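Local structure of macrodomain protein (Streptomyces coelicolor, 5E3B) at residues 28-33 with 57-62; 39-44 with 127-132; 88-93 with 98-103; 132-137 with 166-171. The protein probably removes ADP-ribose from ADP-ribosylated thymidine in DNA, and disruption of its gene increases antibiotic production. All coordinates share one frame; numbering follows the deposited sequence.

Interaction 1. Residues 28-33 with 57-62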
loop_
_atom_site.group_PDB
_atom_site.type_symbol
_atom_site.label_atom_id
_atom_site.label_comp_id
_atom_site.label_asym_id
_atom_site.label_seq_id
_atom_site.Cartn_x
_atom_site.Cartn_y
_atom_site.Cartn_z
ATOM N N ARG A 28 -9.747 -12.941 5.636
ATOM C CA ARG A 28 -8.614 -13.408 6.329
ATOM C C ARG A 28 -7.724 -14.101 5.279
ATOM O O ARG A 28 -8.191 -14.955 4.513
ATOM C CB ARG A 28 -9.027 -14.353 7.454
ATOM C CG ARG A 28 -7.837 -14.968 8.064
ATOM C CD ARG A 28 -7.953 -15.167 9.519
ATOM N NE ARG A 28 -6.838 -15.985 9.933
ATOM C CZ ARG A 28 -6.747 -16.661 11.067
ATOM N NH1 ARG A 28 -7.732 -16.642 11.954
ATOM N NH2 ARG A 28 -5.661 -17.396 11.310
ATOM N N GLY A 29 -6.508 -13.608 5.191
ATOM C CA GLY A 29 -5.589 -14.056 4.149
ATOM C C GLY A 29 -4.328 -13.253 4.073
ATOM O O GLY A 29 -4.081 -12.298 4.776
ATOM N N ASP A 30 -3.479 -13.753 3.156
ATOM C CA ASP A 30 -2.175 -13.054 2.861
ATOM C C ASP A 30 -2.503 -12.182 1.612
ATOM O O ASP A 30 -2.821 -12.635 0.520
ATOM C CB ASP A 30 -0.939 -14.028 2.704
ATOM C CG ASP A 30 0.363 -13.366 2.199
ATOM O OD1 ASP A 30 0.559 -12.165 2.120
ATOM O OD2 ASP A 30 1.298 -14.117 1.864
ATOM N N ALA A 31 -2.472 -10.862 1.905
ATOM C CA ALA A 31 -2.675 -9.828 0.861
ATOM C C ALA A 31 -1.679 -9.917 -0.303
ATOM O O ALA A 31 -1.962 -9.352 -1.337
ATOM C CB ALA A 31 -2.617 -8.456 1.444
ATOM N N THR A 32 -0.560 -10.598 -0.135
ATOM C CA THR A 32 0.387 -10.808 -1.250
ATOM C C THR A 32 0.000 -11.860 -2.175
ATOM O O THR A 32 0.662 -12.064 -3.199
ATOM C CB THR A 32 1.841 -11.006 -0.731
ATOM O OG1 THR A 32 1.987 -12.299 -0.122
ATOM C CG2 THR A 32 2.234 -9.889 0.176
ATOM N N ALA A 33 -1.105 -12.560 -1.922
ATOM C CA ALA A 33 -1.603 -13.511 -2.838
ATOM C C ALA A 33 -3.064 -13.370 -3.162
ATOM O O ALA A 33 -3.819 -14.287 -2.926
ATOM C CB ALA A 33 -1.313 -14.908 -2.307
ATOM N N VAL A 57 6.045 -5.657 5.366
ATOM C CA VAL A 57 7.175 -5.564 4.420
ATOM C C VAL A 57 7.906 -6.904 4.387
ATOM O O VAL A 57 8.329 -7.308 3.279
ATOM C CB VAL A 57 8.148 -4.457 4.772
ATOM C CG1 VAL A 57 7.643 -3.074 4.394
ATOM C CG2 VAL A 57 8.592 -4.479 6.231
ATOM N N LEU A 58 7.875 -7.665 5.496
ATOM C CA LEU A 58 8.516 -8.991 5.453
ATOM C C LEU A 58 7.737 -10.024 4.695
ATOM O O LEU A 58 8.327 -10.908 3.983
ATOM C CB LEU A 58 8.883 -9.472 6.841
ATOM C CG LEU A 58 9.948 -8.657 7.548
ATOM C CD1 LEU A 58 10.217 -9.303 8.863
ATOM C CD2 LEU A 58 11.231 -8.382 6.783
ATOM N N ALA A 59 6.396 -9.893 4.713
ATOM C CA ALA A 59 5.531 -10.738 3.950
ATOM C C ALA A 59 5.741 -10.494 2.433
ATOM O O ALA A 59 5.822 -11.390 1.632
ATOM C CB ALA A 59 4.052 -10.544 4.250
ATOM N N VAL A 60 5.913 -9.208 2.092
ATOM C CA VAL A 60 6.215 -8.870 0.684
ATOM C C VAL A 60 7.560 -9.505 0.231
ATOM O O VAL A 60 7.569 -10.145 -0.820
ATOM C CB VAL A 60 6.199 -7.323 0.494
ATOM C CG1 VAL A 60 6.648 -6.916 -0.884
ATOM C CG2 VAL A 60 4.818 -6.820 0.796
ATOM N N SER A 61 8.569 -9.338 1.055
ATOM C CA SER A 61 9.924 -9.896 0.686
ATOM C C SER A 61 9.945 -11.421 0.713
ATOM O O SER A 61 10.731 -12.037 -0.024
ATOM C CB SER A 61 10.999 -9.246 1.489
ATOM O OG SER A 61 11.158 -7.884 1.197
ATOM N N ARG A 62 9.059 -12.025 1.497
ATOM C CA ARG A 62 8.865 -13.479 1.370
ATOM C C ARG A 62 8.342 -13.936 0.097
ATOM O O ARG A 62 8.586 -15.141 -0.218
ATOM C CB ARG A 62 8.098 -14.077 2.511
ATOM C CG ARG A 62 8.925 -14.112 3.788
ATOM C CD ARG A 62 8.187 -14.864 4.885
ATOM N NE ARG A 62 7.059 -14.117 5.492
ATOM C CZ ARG A 62 7.164 -13.249 6.520
ATOM N NH1 ARG A 62 8.336 -12.961 7.100
ATOM N NH2 ARG A 62 6.090 -12.652 6.972
HETATM O O HOH W 1 4.171 -13.689 1.654
#
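T32 and V60 come closest in backbone, CA to CA 6.4 Å, where the type I turn from D30 to A33 faces one side of helix 56-63. The methyl of T32 makes the direct contact. T32 CG2 touches V60 CG2 at 4.1 Å, and it also lies near the carbonyl oxygen of A59. T32 OG1 sits between the backbone N and the carbonyl carbon (chi1 73°). This turns the hydroxyl to the D30 carboxylate and leaves CG2 for the helix. T32 OG1 is 2.7 Å from D30 OD1 and 2.8 Å from D30 OD2. D30 OD1 also accepts from T32 N at 3.0 Å, an Asx turn; the N-H comes from above the carboxylate plane, 57° out of it. The sequence G29-D30-A31-T32 resembles the GDIT-like motif that follows the first strand in many macrodomains and borders their ADP-ribose cleft. The position is consistent with the edge of that cleft, though no ADP-ribose is bound here. One water links the two segments. It donates to D30 OD2 at 2.9 Å and to A59 O at 2.8 Å, so the loop reaches the helix backbone through solvent. The direct approach of D30 is slight, D30 OD1 to A59 CB at 4.4 Å. R63 completes the polar cluster: NH2 forms a salt bridge with D30 OD2, and NE bonds to T32 OG1.

Interaction 2. Residues 39-44 with 127-132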
loop_
_atom_site.group_PDB
_atom_site.type_symbol
_atom_site.label_atom_id
_atom_site.label_comp_id
_atom_site.label_asym_id
_atom_site.label_seq_id
_atom_site.Cartn_x
_atom_site.Cartn_y
_atom_site.Cartn_z
ATOM N N VAL A 39 -5.909 -7.291 -13.186
ATOM C CA VAL A 39 -4.688 -6.693 -12.631
ATOM C C VAL A 39 -4.983 -6.525 -11.163
ATOM O O VAL A 39 -6.082 -6.076 -10.783
ATOM C CB VAL A 39 -4.363 -5.349 -13.292
ATOM C CG1 VAL A 39 -3.154 -4.722 -12.649
ATOM C CG2 VAL A 39 -4.134 -5.566 -14.807
ATOM N N LYS A 40 -3.988 -6.834 -10.379
ATOM C CA LYS A 40 -4.030 -6.712 -8.895
ATOM C C LYS A 40 -2.953 -5.744 -8.434
ATOM O O LYS A 40 -1.780 -5.825 -8.878
ATOM C CB LYS A 40 -3.785 -8.074 -8.285
ATOM C CG LYS A 40 -4.977 -8.990 -8.573
ATOM C CD LYS A 40 -4.647 -10.460 -8.423
ATOM C CE LYS A 40 -3.928 -11.090 -9.621
ATOM N NZ LYS A 40 -4.744 -11.446 -10.819
ATOM N N MET A 41 -3.320 -4.899 -7.442
ATOM C CA MET A 41 -2.376 -3.967 -6.861
ATOM C C MET A 41 -2.451 -4.119 -5.377
ATOM O O MET A 41 -3.498 -3.950 -4.789
ATOM C CB MET A 41 -2.641 -2.542 -7.258
ATOM C CG MET A 41 -1.618 -1.624 -6.721
ATOM S SD MET A 41 -1.957 0.075 -7.137
ATOM C CE MET A 41 -1.686 0.115 -8.868
ATOM N N ILE A 42 -1.286 -4.425 -4.797
ATOM C CA ILE A 42 -1.151 -4.630 -3.350
ATOM C C ILE A 42 -0.548 -3.371 -2.758
ATOM O O ILE A 42 0.589 -3.056 -3.060
ATOM C CB ILE A 42 -0.289 -5.838 -3.099
ATOM C CG1 ILE A 42 -0.877 -7.085 -3.788
ATOM C CG2 ILE A 42 -0.045 -6.050 -1.642
ATOM C CD1 ILE A 42 0.179 -8.081 -4.026
ATOM N N ALA A 43 -1.286 -2.649 -1.913
ATOM C CA ALA A 43 -0.856 -1.361 -1.416
ATOM C C ALA A 43 -0.640 -1.450 0.057
ATOM O O ALA A 43 -1.471 -2.053 0.788
ATOM C CB ALA A 43 -1.943 -0.308 -1.664
ATOM N N HIS A 44 0.478 -0.882 0.520
ATOM C CA HIS A 44 0.818 -0.959 1.922
ATOM C C HIS A 44 1.605 0.264 2.347
ATOM O O HIS A 44 2.221 0.966 1.554
ATOM C CB HIS A 44 1.531 -2.293 2.199
ATOM C CG HIS A 44 2.912 -2.342 1.587
ATOM N ND1 HIS A 44 4.069 -2.431 2.330
ATOM C CD2 HIS A 44 3.311 -2.247 0.295
ATOM C CE1 HIS A 44 5.121 -2.375 1.547
ATOM N NE2 HIS A 44 4.703 -2.243 0.311
ATOM N N GLY A 127 -4.855 8.281 -2.824
ATOM C CA GLY A 127 -5.318 8.883 -4.039
ATOM C C GLY A 127 -4.477 8.586 -5.244
ATOM O O GLY A 127 -4.969 8.312 -6.360
ATOM N N ARG A 128 -3.161 8.599 -5.024
ATOM C CA ARG A 128 -2.265 8.184 -6.081
ATOM C C ARG A 128 -2.376 6.717 -6.503
ATOM O O ARG A 128 -2.249 6.386 -7.693
ATOM C CB ARG A 128 -0.830 8.515 -5.715
ATOM C CG ARG A 128 -0.666 9.991 -5.596
ATOM C CD ARG A 128 0.741 10.438 -5.303
ATOM N NE ARG A 128 0.754 11.906 -5.195
ATOM C CZ ARG A 128 1.848 12.640 -4.942
ATOM N NH1 ARG A 128 3.043 12.052 -4.848
ATOM N NH2 ARG A 128 1.746 13.985 -4.794
ATOM N N VAL A 129 -2.585 5.829 -5.531
ATOM C CA VAL A 129 -2.915 4.444 -5.812
ATOM C C VAL A 129 -4.161 4.359 -6.662
ATOM O O VAL A 129 -4.231 3.587 -7.593
ATOM C CB VAL A 129 -3.044 3.650 -4.483
ATOM C CG1 VAL A 129 -3.643 2.289 -4.694
ATOM C CG2 VAL A 129 -1.667 3.498 -3.828
ATOM N N ALA A 130 -5.200 5.120 -6.260
ATOM C CA ALA A 130 -6.433 5.132 -6.994
ATOM C C ALA A 130 -6.212 5.571 -8.431
ATOM O O ALA A 130 -6.755 4.951 -9.320
ATOM C CB ALA A 130 -7.462 5.957 -6.342
ATOM N N ASP A 131 -5.448 6.645 -8.644
ATOM C CA ASP A 131 -5.171 7.084 -10.055
ATOM C C ASP A 131 -4.601 5.936 -10.857
ATOM O O ASP A 131 -4.941 5.670 -12.022
ATOM C CB ASP A 131 -4.275 8.294 -10.093
ATOM C CG ASP A 131 -4.881 9.535 -9.349
ATOM O OD1 ASP A 131 -6.126 9.670 -9.279
ATOM O OD2 ASP A 131 -4.109 10.325 -8.757
ATOM N N ARG A 132 -3.578 5.274 -10.289
ATOM C CA ARG A 132 -2.871 4.182 -11.034
ATOM C C ARG A 132 -3.713 2.959 -11.210
ATOM O O ARG A 132 -3.761 2.322 -12.281
ATOM C CB ARG A 132 -1.549 3.941 -10.314
ATOM C CG ARG A 132 -0.541 2.982 -10.945
ATOM C CD ARG A 132 0.032 3.579 -12.217
ATOM N NE ARG A 132 1.027 2.625 -12.759
ATOM C CZ ARG A 132 1.038 2.166 -14.023
ATOM N NH1 ARG A 132 0.165 2.520 -14.925
ATOM N NH2 ARG A 132 2.008 1.299 -14.356
#
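M41, A43 and V129 belong to the buried layer between the central sheet and helix 119-136. Strand 40-44 and helix 127-132 run nearly antiparallel, at 173°, with their axes 10.5 Å apart. M41 and A43 both point toward the helix. V129 points from the helix toward the strand and meets both. V129 CG1 does the touching. V129 CG1 lies 3.7 Å from M41 SD and 4.3 Å from A43 CB. CG1 is anti to the backbone N (chi1 169°), and the side chain crosses M41 obliquely. M41 itself runs straight out from the strand and bends only at its last torsion (chi3 -69°). The bend carries the terminal methyl to the aliphatic part of R132. M41 CE lies 3.7 Å from R132 CG and 4.1 Å from R132 CB. These two side chains cross at about a right angle. No hydrogen bond joins the two segments; the contact is apolar packing. The layer continues on to neighbouring strands: M41 also packs on F90, V129 on V88 and M102, and A43 on L142. Such packing of a helix over a mixed sheet is typical of the macrodomain alpha/beta/alpha sandwich.

Interaction 3. Residues 88-93 with 98-103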
loop_
_atom_site.group_PDB
_atom_site.type_symbol
_atom_site.label_atom_id
_atom_site.label_comp_id
_atom_site.label_asym_id
_atom_site.label_seq_id
_atom_site.Cartn_x
_atom_site.Cartn_y
_atom_site.Cartn_z
ATOM N N VAL A 88 4.175 7.531 -3.725
ATOM C CA VAL A 88 3.931 6.123 -3.931
ATOM C C VAL A 88 4.794 5.640 -5.081
ATOM O O VAL A 88 4.916 6.303 -6.113
ATOM C CB VAL A 88 2.480 5.819 -4.244
ATOM C CG1 VAL A 88 2.297 4.295 -4.363
ATOM C CG2 VAL A 88 1.579 6.364 -3.213
ATOM N N GLN A 89 5.394 4.437 -4.915
ATOM C CA GLN A 89 6.236 3.784 -5.929
ATOM C C GLN A 89 5.534 2.521 -6.310
ATOM O O GLN A 89 5.108 1.787 -5.407
ATOM C CB GLN A 89 7.578 3.456 -5.308
ATOM C CG GLN A 89 8.469 2.494 -6.020
ATOM C CD GLN A 89 9.745 2.211 -5.314
ATOM O OE1 GLN A 89 9.763 1.681 -4.196
ATOM N NE2 GLN A 89 10.835 2.595 -5.925
ATOM N N PHE A 90 5.353 2.242 -7.601
ATOM C CA PHE A 90 4.615 1.098 -8.073
ATOM C C PHE A 90 5.685 0.140 -8.664
ATOM O O PHE A 90 6.518 0.531 -9.505
ATOM C CB PHE A 90 3.554 1.455 -9.153
ATOM C CG PHE A 90 2.554 2.435 -8.623
ATOM C CD1 PHE A 90 1.462 2.009 -7.880
ATOM C CD2 PHE A 90 2.695 3.767 -8.864
ATOM C CE1 PHE A 90 0.595 2.912 -7.315
ATOM C CE2 PHE A 90 1.769 4.696 -8.365
ATOM C CZ PHE A 90 0.682 4.236 -7.649
ATOM N N VAL A 91 5.670 -1.105 -8.203
ATOM C CA VAL A 91 6.664 -2.069 -8.505
ATOM C C VAL A 91 6.018 -3.332 -9.085
ATOM O O VAL A 91 5.228 -4.000 -8.413
ATOM C CB VAL A 91 7.518 -2.519 -7.242
ATOM C CG1 VAL A 91 8.606 -3.496 -7.666
ATOM C CG2 VAL A 91 8.092 -1.295 -6.525
ATOM N N GLN A 92 6.294 -3.666 -10.351
ATOM C CA GLN A 92 5.678 -4.799 -11.025
ATOM C C GLN A 92 6.377 -6.062 -10.536
ATOM O O GLN A 92 7.596 -6.177 -10.564
ATOM C CB GLN A 92 5.695 -4.652 -12.572
ATOM C CG GLN A 92 4.808 -5.706 -13.204
ATOM C CD GLN A 92 4.711 -5.571 -14.725
ATOM O OE1 GLN A 92 5.402 -4.695 -15.304
ATOM N NE2 GLN A 92 3.913 -6.440 -15.361
ATOM N N VAL A 93 5.562 -7.037 -10.058
ATOM C CA VAL A 93 6.108 -8.274 -9.488
ATOM C C VAL A 93 5.674 -9.532 -10.238
ATOM O O VAL A 93 6.311 -10.586 -10.073
ATOM C CB VAL A 93 5.817 -8.408 -7.971
ATOM C CG1 VAL A 93 6.644 -7.391 -7.206
ATOM C CG2 VAL A 93 4.320 -8.291 -7.646
ATOM N N TRP A 98 1.135 -5.715 -9.159
ATOM C CA TRP A 98 1.956 -4.621 -8.774
ATOM C C TRP A 98 1.872 -4.483 -7.238
ATOM O O TRP A 98 0.873 -4.812 -6.657
ATOM C CB TRP A 98 1.458 -3.304 -9.348
ATOM C CG TRP A 98 2.062 -2.918 -10.714
ATOM C CD1 TRP A 98 3.123 -2.086 -10.920
ATOM C CD2 TRP A 98 1.696 -3.382 -11.958
ATOM N NE1 TRP A 98 3.440 -1.978 -12.220
ATOM C CE2 TRP A 98 2.552 -2.770 -12.894
ATOM C CE3 TRP A 98 0.702 -4.235 -12.389
ATOM C CZ2 TRP A 98 2.473 -2.993 -14.280
ATOM C CZ3 TRP A 98 0.623 -4.488 -13.701
ATOM C CH2 TRP A 98 1.525 -3.864 -14.665
ATOM N N VAL A 99 2.968 -4.077 -6.666
ATOM C CA VAL A 99 3.037 -3.592 -5.249
ATOM C C VAL A 99 3.196 -2.088 -5.232
ATOM O O VAL A 99 4.112 -1.528 -5.885
ATOM C CB VAL A 99 4.165 -4.301 -4.495
ATOM C CG1 VAL A 99 4.298 -3.788 -3.091
ATOM C CG2 VAL A 99 3.890 -5.806 -4.507
ATOM N N ALA A 100 2.383 -1.409 -4.400
ATOM C CA ALA A 100 2.441 0.017 -4.248
ATOM C C ALA A 100 3.015 0.297 -2.872
ATOM O O ALA A 100 2.383 0.047 -1.836
ATOM C CB ALA A 100 1.010 0.664 -4.328
ATOM N N ASN A 101 4.262 0.743 -2.853
ATOM C CA ASN A 101 4.916 1.145 -1.647
ATOM C C ASN A 101 4.551 2.629 -1.353
ATOM O O ASN A 101 4.996 3.546 -2.052
ATOM C CB ASN A 101 6.437 1.061 -1.765
ATOM C CG ASN A 101 7.017 -0.332 -2.004
ATOM O OD1 ASN A 101 6.486 -1.367 -1.644
ATOM N ND2 ASN A 101 8.167 -0.321 -2.702
ATOM N N MET A 102 3.663 2.818 -0.390
ATOM C CA MET A 102 3.090 4.136 -0.041
ATOM C C MET A 102 3.903 4.722 1.121
ATOM O O MET A 102 3.959 4.091 2.167
ATOM C CB MET A 102 1.668 4.050 0.419
ATOM C CG MET A 102 0.735 3.448 -0.621
ATOM S SD MET A 102 -1.041 3.521 -0.166
ATOM C CE MET A 102 -1.067 2.361 1.127
ATOM N N ILE A 103 4.402 5.928 0.975
ATOM C CA ILE A 103 5.131 6.538 2.113
ATOM C C ILE A 103 4.100 7.229 2.978
ATOM O O ILE A 103 3.712 8.406 2.695
ATOM C CB ILE A 103 6.240 7.494 1.615
ATOM C CG1 ILE A 103 7.218 6.843 0.631
ATOM C CG2 ILE A 103 6.974 8.013 2.856
ATOM C CD1 ILE A 103 7.809 5.510 1.076
HETATM O O HOH W 2 5.795 -0.233 -12.573
#
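Q92 and W98 lie stacked at a non-hydrogen-bonded pair of the antiparallel hairpin. The Q92 amide is only 15° from the plane of the indole, with Q92 CD 3.4 Å from W98 CZ2. With CG trans to the backbone N (chi1 -169°) and the rest extended, Q92 lays CB, CG and its amide along one face of the indole. Q92 CB makes a CH-pi contact, 3.8 Å from the centroid of the W98 five-membered ring. At the ring edge, W98 NE1 donates to a water at 3.0 Å, and that water donates to F90 O. F90 uses CE1 and CD1 against A100 CB, obliquely. V88 and M102 lie side by side on the same face of the sheet, V88 CG2 to M102 CG 4.0 Å.

Q89 and N101 point the other way, together with V91 and V99. Their side chains run alongside each other, with amide planes 67° apart. N101 ND2 donates to Q89 OE1 at 3.0 Å, almost in its own amide plane. N101 OD1 accepts from H44 NE2, and ND2 also donates to P67 O. The backbones of Q89 and N101 bond both ways, with N101 N to Q89 O at 2.9 Å; V91 and V99 do the same. The N101 amide is therefore gripped at both ends, which fixes its flip, while at the hairpin end stacking on W98 and a bond from Q92 NE2 to E94 O hold the Q92 amide.

Interaction 4. Residues 132-137 with 166-171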
loop_
_atom_site.group_PDB
_atom_site.type_symbol
_atom_site.label_atom_id
_atom_site.label_comp_id
_atom_site.label_asym_id
_atom_site.label_seq_id
_atom_site.Cartn_x
_atom_site.Cartn_y
_atom_site.Cartn_z
ATOM N N ARG A 132 -3.578 5.274 -10.289
ATOM C CA ARG A 132 -2.871 4.182 -11.034
ATOM C C ARG A 132 -3.713 2.959 -11.210
ATOM O O ARG A 132 -3.761 2.322 -12.281
ATOM C CB ARG A 132 -1.549 3.941 -10.314
ATOM C CG ARG A 132 -0.541 2.982 -10.945
ATOM C CD ARG A 132 0.032 3.579 -12.217
ATOM N NE ARG A 132 1.027 2.625 -12.759
ATOM C CZ ARG A 132 1.038 2.166 -14.023
ATOM N NH1 ARG A 132 0.165 2.520 -14.925
ATOM N NH2 ARG A 132 2.008 1.299 -14.356
ATOM N N ALA A 133 -4.502 2.585 -10.173
ATOM C CA ALA A 133 -5.395 1.449 -10.263
ATOM C C ALA A 133 -6.483 1.715 -11.244
ATOM O O ALA A 133 -6.808 0.798 -12.037
ATOM C CB ALA A 133 -5.956 1.087 -8.860
ATOM N N ALA A 134 -6.936 2.940 -11.366
ATOM C CA ALA A 134 -7.999 3.204 -12.368
ATOM C C ALA A 134 -7.460 3.001 -13.775
ATOM O O ALA A 134 -8.067 2.301 -14.566
ATOM C CB ALA A 134 -8.546 4.555 -12.176
ATOM N N GLU A 135 -6.259 3.538 -14.046
ATOM C CA GLU A 135 -5.739 3.308 -15.396
ATOM C C GLU A 135 -5.369 1.911 -15.721
ATOM O O GLU A 135 -5.523 1.508 -16.871
ATOM C CB GLU A 135 -4.666 4.258 -15.770
ATOM C CG GLU A 135 -3.414 4.094 -15.065
ATOM C CD GLU A 135 -2.388 5.157 -15.458
ATOM O OE1 GLU A 135 -2.649 6.049 -16.297
ATOM O OE2 GLU A 135 -1.299 5.041 -14.929
ATOM N N LEU A 136 -4.934 1.121 -14.729
ATOM C CA LEU A 136 -4.641 -0.290 -14.905
ATOM C C LEU A 136 -5.879 -1.218 -14.875
ATOM O O LEU A 136 -5.734 -2.406 -15.058
ATOM C CB LEU A 136 -3.701 -0.774 -13.809
ATOM C CG LEU A 136 -2.243 -0.302 -13.959
ATOM C CD1 LEU A 136 -1.500 -0.699 -12.695
ATOM C CD2 LEU A 136 -1.492 -0.963 -15.108
ATOM N N GLU A 137 -7.022 -0.650 -14.549
ATOM C CA GLU A 137 -8.265 -1.401 -14.273
ATOM C C GLU A 137 -7.982 -2.462 -13.208
ATOM O O GLU A 137 -8.383 -3.622 -13.287
ATOM C CB GLU A 137 -8.800 -2.025 -15.578
ATOM C CG GLU A 137 -9.287 -0.924 -16.508
ATOM C CD GLU A 137 -10.035 -1.452 -17.744
ATOM O OE1 GLU A 137 -10.232 -2.685 -17.880
ATOM O OE2 GLU A 137 -10.411 -0.600 -18.574
ATOM N N THR A 166 -12.855 3.305 -2.893
ATOM C CA THR A 166 -14.239 2.916 -3.138
ATOM C C THR A 166 -15.049 3.957 -3.901
ATOM O O THR A 166 -15.752 3.587 -4.890
ATOM C CB THR A 166 -14.926 2.565 -1.765
ATOM O OG1 THR A 166 -14.106 1.554 -1.186
ATOM C CG2 THR A 166 -16.293 1.998 -2.083
ATOM N N ARG A 167 -14.852 5.214 -3.552
ATOM C CA ARG A 167 -15.560 6.343 -4.154
ATOM C C ARG A 167 -15.327 6.380 -5.666
ATOM O O ARG A 167 -16.171 6.822 -6.428
ATOM C CB ARG A 167 -15.092 7.645 -3.543
ATOM C CG ARG A 167 -15.895 8.894 -3.916
ATOM C CD ARG A 167 -15.277 10.167 -3.373
ATOM N NE ARG A 167 -13.906 10.312 -3.849
ATOM C CZ ARG A 167 -13.538 10.816 -5.017
ATOM N NH1 ARG A 167 -12.264 10.792 -5.328
ATOM N NH2 ARG A 167 -14.426 11.280 -5.903
ATOM N N ARG A 168 -14.188 5.917 -6.079
ATOM C CA ARG A 168 -13.892 5.850 -7.514
ATOM C C ARG A 168 -14.226 4.590 -8.202
ATOM O O ARG A 168 -13.889 4.454 -9.389
ATOM C CB ARG A 168 -12.450 6.205 -7.656
ATOM C CG ARG A 168 -12.444 7.697 -7.494
ATOM C CD ARG A 168 -11.152 8.241 -7.698
ATOM N NE ARG A 168 -10.602 8.131 -9.072
ATOM C CZ ARG A 168 -9.337 8.505 -9.239
ATOM N NH1 ARG A 168 -8.672 9.016 -8.215
ATOM N NH2 ARG A 168 -8.768 8.427 -10.391
ATOM N N GLY A 169 -14.967 3.704 -7.565
ATOM C CA GLY A 169 -15.355 2.468 -8.133
ATOM C C GLY A 169 -14.253 1.413 -8.199
ATOM O O GLY A 169 -14.456 0.402 -8.855
ATOM N N ILE A 170 -13.197 1.594 -7.435
ATOM C CA ILE A 170 -12.092 0.638 -7.423
ATOM C C ILE A 170 -12.416 -0.461 -6.391
ATOM O O ILE A 170 -12.601 -0.167 -5.205
ATOM C CB ILE A 170 -10.781 1.307 -7.128
ATOM C CG1 ILE A 170 -10.450 2.340 -8.252
ATOM C CG2 ILE A 170 -9.663 0.288 -6.947
ATOM C CD1 ILE A 170 -9.422 3.257 -7.758
ATOM N N PRO A 171 -12.404 -1.737 -6.820
ATOM C CA PRO A 171 -12.622 -2.797 -5.829
ATOM C C PRO A 171 -11.479 -2.835 -4.781
ATOM O O PRO A 171 -10.310 -2.753 -5.135
ATOM C CB PRO A 171 -12.581 -4.076 -6.639
ATOM C CG PRO A 171 -12.721 -3.652 -8.113
ATOM C CD PRO A 171 -12.183 -2.273 -8.187
#
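D131 OD1 is gripped by both terminal nitrogens of R168, the arginine that packs on A134. R168 NH1 forms a salt bridge with it, and NH2 converges on the same oxygen. D131 lies about one helical turn before A134, and this grip brings R168 NH2 to 4.3 Å from A134 CB. The A134 methyl approaches the guanidinium obliquely. The apolar half of the contact belongs to I170. Its CG1 is anti to the carbonyl carbon, beside the backbone N (chi1 -63°), and the chain is extended beyond it, which brings CD1 to the helix. I170 CD1 is 4.2 Å from A133 CB and 4.4 Å from A134 N.

The contact joins the C-terminal end of helix 119-136 to the connection between helix 154-166 and strand 172-176. The helix ends in a Schellman motif, with E137 at positive phi (53°). In it E137 N bonds back to A134 O at 3.1 Å, so the same alanine that meets R168 with its methyl takes part in the helix end with its carbonyl. The other segment begins with a type I turn from T166 to G169, closed by G169 N to T166 O at 2.8 Å. The turn leads straight into I170. I170 and A133 both also pack on V140, so the loop and the helix meet over strand 139-143. Within the helix, R132 NH1 forms a salt bridge with E135 OE2 at 2.9 Å.

Interactions 2 and 4 share R132 and use successive parts of helix 119-136; their centres are 8 Å apart. Interaction 3 is equally close to interaction 2; they meet through neighbouring strands, with I42 O and A100 N 2.8 Å apart in a probable hydrogen bond. R132 also joins interactions 3 and 4, since F90 CZ packs 3.5 Å from R132 CB. Interaction 1 touches interaction 2 from the other face of the sheet, with T32 CA 3.9 Å from I42 CD1. Interactions 1 and 4 stay about 11 Å apart at nearest atoms. Interaction 1 probably borders the ADP-ribose cleft; a sodium ion about 12 Å from the D30 side chain takes no part in it.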